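Local coordinates for protein glycogen accumulation regulator GarA (Mycobacterium tuberculosis, PDB 6I2P) that probably regulates 2-oxoglutarate metabolism, and with it glycogen accumulation, in mycobacteria by binding metabolic enzymes through its phosphopeptide-recognising FHA domain, at residues R27-D35 against V138-V146. Sequence-based numbering, arbitrary orientation.
Sequences RADFLSELD and VQIGKFRLV. With SO4 (sulfate ion), chain L.
The flat amide of Gln139 is caught between Leu31 and Ser32: Leu31 CD2 sits over one face, 3.7 Å from Gln139 CD, while Ser32 OG reaches Gln139 OE1 from the opposite side, well above the carbonyl plane, at 2.7 Å. In the plane itself, Ser32 N points at a lone pair of Gln139 OE1 (2.9 Å, nearly straight), and Gln139 NE2 donates to the syn lone pair of Glu33 OE1 at 3.1 Å. Gripped at both ends, the amide can hardly flip. The chain of Gln139, with chi1 at -161° and extended beyond CG, carries the amide out to 27-35. One water joins Glu33 OE2 to Gly141 O. Phe30 CA lies in plane at the edge of the Arg144 guanidinium. Arg144 NH2 donates to Ala28 O at 2.8 Å, the oxygen lying about 21° out of the guanidinium plane, and NH1 adds a weak bond to the same oxygen; a bend at chi3 (60°) turns the guanidinium there, while Arg144 CD brushes Leu31 CD2. Asp29 pairs with Arg63 and with a basic side chain of another protein's chain. Segment 27-35 thus lies across a sheet of the FHA beta-sandwich, beside the hairpin closed by the type II' turn Ile140-Phe143.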
# COMPACT_ATOMS: atom_id res chain seq x y z
N ARG C 27 -1.05 17.84 12.24
CA ARG C 27 -0.16 16.98 11.46
C ARG C 27 0.28 15.73 12.22
O ARG C 27 0.50 14.70 11.59
CB ARG C 27 1.08 17.76 10.98
N ALA C 28 0.38 15.81 13.56
CA ALA C 28 0.79 14.71 14.45
C ALA C 28 -0.16 13.51 14.46
O ALA C 28 0.27 12.39 14.75
CB ALA C 28 1.00 15.23 15.86
N ASP C 29 -1.45 13.73 14.11
CA ASP C 29 -2.52 12.73 14.05
C ASP C 29 -2.31 11.68 12.94
O ASP C 29 -2.92 10.61 12.98
CB ASP C 29 -3.87 13.44 13.88
CG ASP C 29 -5.08 12.57 14.08
OD1 ASP C 29 -5.39 12.23 15.24
OD2 ASP C 29 -5.74 12.23 13.07
N PHE C 30 -1.46 11.97 11.96
CA PHE C 30 -1.20 11.08 10.84
C PHE C 30 0.09 10.30 11.00
O PHE C 30 0.85 10.59 11.92
CB PHE C 30 -1.22 11.86 9.52
CG PHE C 30 -2.50 12.64 9.34
CD1 PHE C 30 -3.68 11.99 8.99
CD2 PHE C 30 -2.54 14.01 9.58
CE1 PHE C 30 -4.87 12.71 8.86
CE2 PHE C 30 -3.73 14.72 9.45
CZ PHE C 30 -4.89 14.06 9.10
N LEU C 31 0.32 9.30 10.14
CA LEU C 31 1.57 8.53 10.16
C LEU C 31 2.68 9.40 9.57
O LEU C 31 2.42 10.23 8.70
CB LEU C 31 1.43 7.19 9.39
CG LEU C 31 0.54 6.11 10.03
CD1 LEU C 31 0.24 5.02 9.04
CD2 LEU C 31 1.19 5.50 11.27
N SER C 32 3.91 9.21 10.07
CA SER C 32 5.13 9.94 9.72
C SER C 32 5.42 10.08 8.22
O SER C 32 5.92 11.14 7.81
CB SER C 32 6.33 9.32 10.41
OG SER C 32 6.11 9.10 11.79
N GLU C 33 5.12 9.04 7.42
CA GLU C 33 5.33 9.00 5.96
C GLU C 33 4.65 10.15 5.23
O GLU C 33 5.16 10.59 4.20
CB GLU C 33 4.87 7.66 5.36
CG GLU C 33 5.75 6.47 5.71
CD GLU C 33 5.58 5.85 7.09
OE1 GLU C 33 4.71 6.30 7.86
OE2 GLU C 33 6.33 4.89 7.39
N LEU C 34 3.53 10.65 5.77
CA LEU C 34 2.80 11.78 5.18
C LEU C 34 3.56 13.11 5.27
O LEU C 34 3.22 14.05 4.55
CB LEU C 34 1.39 11.88 5.77
CG LEU C 34 0.38 10.89 5.21
CD1 LEU C 34 -0.71 10.59 6.20
CD2 LEU C 34 -0.21 11.36 3.90
N ASP C 35 4.64 13.15 6.09
CA ASP C 35 5.56 14.28 6.35
C ASP C 35 4.89 15.40 7.13
O ASP C 35 5.10 15.51 8.34
CB ASP C 35 6.23 14.81 5.06
CG ASP C 35 6.84 13.73 4.18
OD1 ASP C 35 7.88 13.15 4.58
OD2 ASP C 35 6.30 13.48 3.09
N VAL C 138 7.15 6.72 19.29
CA VAL C 138 7.98 5.86 18.45
C VAL C 138 7.10 5.16 17.42
O VAL C 138 6.15 4.46 17.79
CB VAL C 138 8.83 4.85 19.27
CG1 VAL C 138 9.83 4.12 18.37
CG2 VAL C 138 9.56 5.54 20.42
N GLN C 139 7.41 5.34 16.13
CA GLN C 139 6.67 4.69 15.06
C GLN C 139 7.50 3.58 14.44
O GLN C 139 8.57 3.83 13.89
CB GLN C 139 6.17 5.69 14.00
CG GLN C 139 5.04 5.11 13.14
CD GLN C 139 4.81 5.87 11.87
OE1 GLN C 139 4.36 7.02 11.86
NE2 GLN C 139 5.08 5.23 10.75
N ILE C 140 7.00 2.35 14.59
CA ILE C 140 7.57 1.12 14.04
C ILE C 140 6.43 0.51 13.23
O ILE C 140 5.43 0.07 13.80
CB ILE C 140 8.15 0.18 15.14
CG1 ILE C 140 9.41 0.82 15.80
CG2 ILE C 140 8.48 -1.20 14.57
CD1 ILE C 140 9.86 0.21 17.14
N GLY C 141 6.56 0.58 11.92
CA GLY C 141 5.53 0.13 10.98
C GLY C 141 4.33 1.05 11.06
O GLY C 141 4.46 2.26 10.88
N LYS C 142 3.17 0.48 11.40
CA LYS C 142 1.92 1.21 11.60
C LYS C 142 1.67 1.37 13.11
O LYS C 142 0.62 1.87 13.50
CB LYS C 142 0.74 0.51 10.91
CG LYS C 142 0.76 0.53 9.39
CD LYS C 142 -0.49 -0.14 8.83
CE LYS C 142 -0.19 -1.38 8.03
NZ LYS C 142 -1.42 -2.11 7.65
N PHE C 143 2.62 0.93 13.96
CA PHE C 143 2.50 1.05 15.42
C PHE C 143 2.95 2.42 15.89
O PHE C 143 4.03 2.88 15.52
CB PHE C 143 3.31 -0.04 16.15
CG PHE C 143 2.72 -1.42 16.12
CD1 PHE C 143 3.06 -2.32 15.12
CD2 PHE C 143 1.84 -1.84 17.11
CE1 PHE C 143 2.53 -3.61 15.10
CE2 PHE C 143 1.29 -3.13 17.09
CZ PHE C 143 1.65 -4.01 16.09
N ARG C 144 2.12 3.07 16.70
CA ARG C 144 2.41 4.37 17.30
C ARG C 144 2.51 4.12 18.79
O ARG C 144 1.51 3.95 19.49
CB ARG C 144 1.32 5.40 16.93
CG ARG C 144 1.47 5.93 15.50
CD ARG C 144 0.28 6.77 15.07
NE ARG C 144 0.08 7.94 15.93
CZ ARG C 144 -0.15 9.17 15.49
NH1 ARG C 144 -0.22 9.42 14.19
NH2 ARG C 144 -0.33 10.17 16.35
N LEU C 145 3.75 3.96 19.25
CA LEU C 145 4.06 3.66 20.64
C LEU C 145 4.41 4.92 21.38
O LEU C 145 5.07 5.79 20.82
CB LEU C 145 5.25 2.67 20.74
CG LEU C 145 5.19 1.39 19.87
CD1 LEU C 145 6.58 0.93 19.48
CD2 LEU C 145 4.42 0.27 20.57
N VAL C 146 3.96 5.04 22.63
CA VAL C 146 4.33 6.15 23.49
C VAL C 146 5.30 5.60 24.53
O VAL C 146 5.04 4.56 25.14
CB VAL C 146 3.12 6.89 24.12
CG1 VAL C 146 3.56 7.98 25.10
CG2 VAL C 146 2.24 7.49 23.03
S SO4 L . -1.73 -5.57 9.00
O1 SO4 L . -2.61 -4.47 8.60
O2 SO4 L . -1.95 -6.72 8.13
O3 SO4 L . -0.33 -5.14 8.90
O4 SO4 L . -2.00 -5.95 10.39
O HOH W 1 6.24 2.58 8.71